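Local coordinates for unsaturated glucuronyl hydrolase (Streptococcus agalactiae, PDB 2ZZR), which hydrolyses unsaturated chondroitin, hyaluronan and heparin disaccharides, releasing the unsaturated uronic acid from their non-reducing end, at residues Arg170-Cys175 with Phe217-Phe222. Sequence-based numbering, arbitrary orientation.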
ATOM      1  N   ARG A 170      -8.066 -18.360  -4.365  1.00 16.75           N
ATOM      2  CA  ARG A 170      -7.073 -17.858  -3.435  1.00 16.14           C
ATOM      3  C   ARG A 170      -7.268 -16.369  -3.185  1.00 16.05           C
ATOM      4  O   ARG A 170      -7.895 -15.671  -3.995  1.00 16.21           O
ATOM      5  CB  ARG A 170      -5.666 -18.104  -3.993  1.00 16.10           C
ATOM      6  CG  ARG A 170      -5.280 -17.155  -5.144  1.00 15.41           C
ATOM      7  CD  ARG A 170      -4.441 -17.832  -6.226  1.00 16.43           C
ATOM      8  NE  ARG A 170      -3.856 -16.838  -7.127  1.00 15.60           N
ATOM      9  CZ  ARG A 170      -4.506 -16.229  -8.119  1.00 15.85           C
ATOM     10  NH1 ARG A 170      -3.872 -15.333  -8.862  1.00 14.77           N
ATOM     11  NH2 ARG A 170      -5.784 -16.503  -8.371  1.00 16.95           N
ATOM     12  N   LEU A 171      -6.730 -15.904  -2.058  1.00 16.08           N
ATOM     13  CA  LEU A 171      -6.597 -14.471  -1.795  1.00 15.51           C
ATOM     14  C   LEU A 171      -5.123 -14.089  -1.843  1.00 15.49           C
ATOM     15  O   LEU A 171      -4.244 -14.943  -1.693  1.00 15.54           O
ATOM     16  CB  LEU A 171      -7.214 -14.087  -0.438  1.00 15.64           C
ATOM     17  CG  LEU A 171      -6.666 -14.679   0.873  1.00 14.89           C
ATOM     18  CD1 LEU A 171      -5.349 -14.029   1.327  1.00 16.32           C
ATOM     19  CD2 LEU A 171      -7.707 -14.568   1.992  1.00 15.15           C
ATOM     20  N   ILE A 172      -4.854 -12.801  -2.035  1.00 15.06           N
ATOM     21  CA  ILE A 172      -3.492 -12.284  -2.010  1.00 15.47           C
ATOM     22  C   ILE A 172      -3.447 -11.197  -0.934  1.00 15.19           C
ATOM     23  O   ILE A 172      -4.442 -10.511  -0.710  1.00 15.24           O
ATOM     24  CB  ILE A 172      -3.057 -11.770  -3.412  1.00 15.19           C
ATOM     25  CG1 ILE A 172      -3.037 -12.951  -4.405  1.00 16.04           C
ATOM     26  CG2 ILE A 172      -1.689 -11.083  -3.362  1.00 16.53           C
ATOM     27  CD1 ILE A 172      -2.757 -12.563  -5.847  1.00 16.08           C
ATOM     28  N   ILE A 173      -2.315 -11.075  -0.248  1.00 15.34           N
ATOM     29  CA  ILE A 173      -2.232 -10.213   0.936  1.00 15.50           C
ATOM     30  C   ILE A 173      -2.494  -8.732   0.635  1.00 15.58           C
ATOM     31  O   ILE A 173      -2.999  -7.996   1.498  1.00 15.33           O
ATOM     32  CB  ILE A 173      -0.886 -10.386   1.696  1.00 15.54           C
ATOM     33  CG1 ILE A 173      -0.968  -9.710   3.076  1.00 15.59           C
ATOM     34  CG2 ILE A 173       0.299  -9.911   0.843  1.00 16.02           C
ATOM     35  CD1 ILE A 173       0.149 -10.074   4.028  1.00 15.68           C
ATOM     36  N   ASP A 174      -2.178  -8.298  -0.585  1.00 15.64           N
ATOM     37  CA  ASP A 174      -2.402  -6.888  -0.934  1.00 15.78           C
ATOM     38  C   ASP A 174      -3.888  -6.514  -0.975  1.00 15.10           C
ATOM     39  O   ASP A 174      -4.239  -5.332  -0.983  1.00 15.05           O
ATOM     40  CB  ASP A 174      -1.657  -6.486  -2.218  1.00 16.31           C
ATOM     41  CG  ASP A 174      -2.240  -7.106  -3.479  1.00 18.37           C
ATOM     42  OD1 ASP A 174      -1.780  -6.710  -4.567  1.00 22.93           O
ATOM     43  OD2 ASP A 174      -3.141  -7.972  -3.416  1.00 20.65           O
ATOM     44  N   CYS A 175      -4.765  -7.518  -0.966  1.00 14.52           N
ATOM     45  CA  CYS A 175      -6.200  -7.253  -0.940  1.00 14.15           C
ATOM     46  C   CYS A 175      -6.624  -6.551   0.359  1.00 13.87           C
ATOM     47  O   CYS A 175      -7.688  -5.931   0.418  1.00 13.96           O
ATOM     48  CB  CYS A 175      -7.022  -8.526  -1.176  1.00 14.30           C
ATOM     49  SG  CYS A 175      -8.720  -8.184  -1.706  1.00 15.32           S
ATOM     50  N   PHE A 217       2.648 -14.855   3.946  1.00 20.01           N
ATOM     51  CA  PHE A 217       2.491 -15.459   2.625  1.00 20.09           C
ATOM     52  C   PHE A 217       2.070 -14.359   1.652  1.00 20.01           C
ATOM     53  O   PHE A 217       1.538 -13.325   2.057  1.00 20.05           O
ATOM     54  CB  PHE A 217       1.392 -16.523   2.625  1.00 20.43           C
ATOM     55  CG  PHE A 217       1.773 -17.818   3.282  1.00 21.39           C
ATOM     56  CD1 PHE A 217       1.046 -18.293   4.367  1.00 21.82           C
ATOM     57  CD2 PHE A 217       2.838 -18.582   2.800  1.00 22.61           C
ATOM     58  CE1 PHE A 217       1.376 -19.507   4.975  1.00 22.90           C
ATOM     59  CE2 PHE A 217       3.180 -19.788   3.407  1.00 22.31           C
ATOM     60  CZ  PHE A 217       2.442 -20.252   4.489  1.00 22.45           C
ATOM     61  N   HIS A 218       2.300 -14.591   0.366  1.00 19.71           N
ATOM     62  CA  HIS A 218       1.761 -13.727  -0.679  1.00 19.62           C
ATOM     63  C   HIS A 218       0.324 -14.142  -0.968  1.00 19.05           C
ATOM     64  O   HIS A 218      -0.581 -13.306  -1.025  1.00 18.73           O
ATOM     65  CB  HIS A 218       2.629 -13.840  -1.945  1.00 20.00           C
ATOM     66  CG  HIS A 218       2.015 -13.234  -3.170  1.00 21.02           C
ATOM     67  ND1 HIS A 218       2.351 -11.980  -3.632  1.00 22.66           N
ATOM     68  CD2 HIS A 218       1.103 -13.722  -4.043  1.00 21.86           C
ATOM     69  CE1 HIS A 218       1.660 -11.715  -4.726  1.00 22.34           C
ATOM     70  NE2 HIS A 218       0.899 -12.758  -5.000  1.00 23.16           N
ATOM     71  N   THR A 219       0.138 -15.451  -1.129  1.00 18.37           N
ATOM     72  CA  THR A 219      -1.112 -16.045  -1.576  1.00 18.08           C
ATOM     73  C   THR A 219      -1.579 -17.094  -0.569  1.00 17.78           C
ATOM     74  O   THR A 219      -0.755 -17.776   0.051  1.00 17.95           O
ATOM     75  CB  THR A 219      -0.905 -16.722  -2.964  1.00 18.23           C
ATOM     76  OG1 THR A 219      -0.633 -15.724  -3.953  1.00 18.49           O
ATOM     77  CG2 THR A 219      -2.126 -17.509  -3.403  1.00 17.97           C
ATOM     78  N   PHE A 220      -2.894 -17.224  -0.403  1.00 17.48           N
ATOM     79  CA  PHE A 220      -3.437 -18.325   0.388  1.00 17.31           C
ATOM     80  C   PHE A 220      -4.633 -18.957  -0.298  1.00 17.54           C
ATOM     81  O   PHE A 220      -5.594 -18.272  -0.640  1.00 16.82           O
ATOM     82  CB  PHE A 220      -3.795 -17.904   1.822  1.00 17.45           C
ATOM     83  CG  PHE A 220      -3.751 -19.045   2.797  1.00 16.87           C
ATOM     84  CD1 PHE A 220      -2.616 -19.271   3.564  1.00 17.31           C
ATOM     85  CD2 PHE A 220      -4.824 -19.922   2.908  1.00 17.74           C
ATOM     86  CE1 PHE A 220      -2.556 -20.348   4.451  1.00 18.17           C
ATOM     87  CE2 PHE A 220      -4.776 -21.001   3.786  1.00 17.24           C
ATOM     88  CZ  PHE A 220      -3.644 -21.215   4.553  1.00 17.27           C
ATOM     89  N   TYR A 221      -4.557 -20.275  -0.486  1.00 18.04           N
ATOM     90  CA  TYR A 221      -5.595 -21.037  -1.172  1.00 18.65           C
ATOM     91  C   TYR A 221      -6.648 -21.592  -0.228  1.00 18.77           C
ATOM     92  O   TYR A 221      -6.346 -21.975   0.899  1.00 19.35           O
ATOM     93  CB  TYR A 221      -4.970 -22.216  -1.927  1.00 18.79           C
ATOM     94  CG  TYR A 221      -4.244 -21.817  -3.184  1.00 19.08           C
ATOM     95  CD1 TYR A 221      -2.896 -21.460  -3.149  1.00 18.07           C
ATOM     96  CD2 TYR A 221      -4.908 -21.797  -4.410  1.00 18.82           C
ATOM     97  CE1 TYR A 221      -2.223 -21.093  -4.317  1.00 19.93           C
ATOM     98  CE2 TYR A 221      -4.241 -21.432  -5.582  1.00 19.66           C
ATOM     99  CZ  TYR A 221      -2.911 -21.081  -5.525  1.00 19.32           C
ATOM    100  OH  TYR A 221      -2.253 -20.718  -6.677  1.00 20.49           O
ATOM    101  N   PHE A 222      -7.876 -21.656  -0.723  1.00 19.53           N
ATOM    102  CA  PHE A 222      -8.997 -22.247  -0.000  1.00 20.45           C
ATOM    103  C   PHE A 222      -9.624 -23.358  -0.833  1.00 21.45           C
ATOM    104  O   PHE A 222      -9.408 -23.435  -2.045  1.00 21.37           O
ATOM    105  CB  PHE A 222     -10.038 -21.175   0.330  1.00 20.55           C
ATOM    106  CG  PHE A 222      -9.558 -20.164   1.332  1.00 19.91           C
ATOM    107  CD1 PHE A 222      -8.736 -19.106   0.941  1.00 20.15           C
ATOM    108  CD2 PHE A 222      -9.912 -20.276   2.671  1.00 20.22           C
ATOM    109  CE1 PHE A 222      -8.279 -18.175   1.871  1.00 19.80           C
ATOM    110  CE2 PHE A 222      -9.458 -19.349   3.612  1.00 20.45           C
ATOM    111  CZ  PHE A 222      -8.637 -18.295   3.208  1.00 20.36           C
TER
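Strands 170-172 and 219-222 are neighbouring antiparallel strands of a small three-stranded sheet, and the chain leaves the first of them straight into the active site. Leu171 and Phe220 make the hydrogen-bonded pair: Leu171 N gives to Phe220 O at 3.0 Å, and Phe220 N gives back to Leu171 O. Two residues further along, Ile173 N reaches His218 O at 2.9 Å, continuing the antiparallel pattern. A type I turn runs from Ile172 to Cys175, with Cys175 N bonded to Ile172 O, and carries Asp174, probably the proton donor.

Arg170, Ile172, Thr219 and Tyr221 share one face of the sheet. Arg170 CB sits over one face of the Tyr221 ring, 4.0 Å from its centroid, and the two side chains run alongside each other, with CD continuing to within 3.6 Å of Tyr221 OH. With CG set between the backbone N and the carbonyl carbon (chi1 74°), the Arg170 chain also passes Thr219 CG2, which meets the guanidinium at its edge. The polar end is fixed by Trp160 and His168, whose carbonyls both take bonds from NH2, while the Trp160 ring adds a cation-pi contact. Ile172 CG2 lies over a face of the His218 imidazole, 3.7 Å from its centroid.

On the reverse face, Leu171 CD2 packs 3.7 Å from Phe222 CE1, and that phenylalanine ring stacks with Phe156. Helix 192-209 touches this face through Ser205 and Val209 at Leu171 and Asn208 at Phe220. Strand 229-233 completes the sheet beyond 219-222, where His218 and Thr219 form a classic beta bulge opposite Val233; within the turn, Ile173 and Asp174 touch Trp250 of helix 245-262.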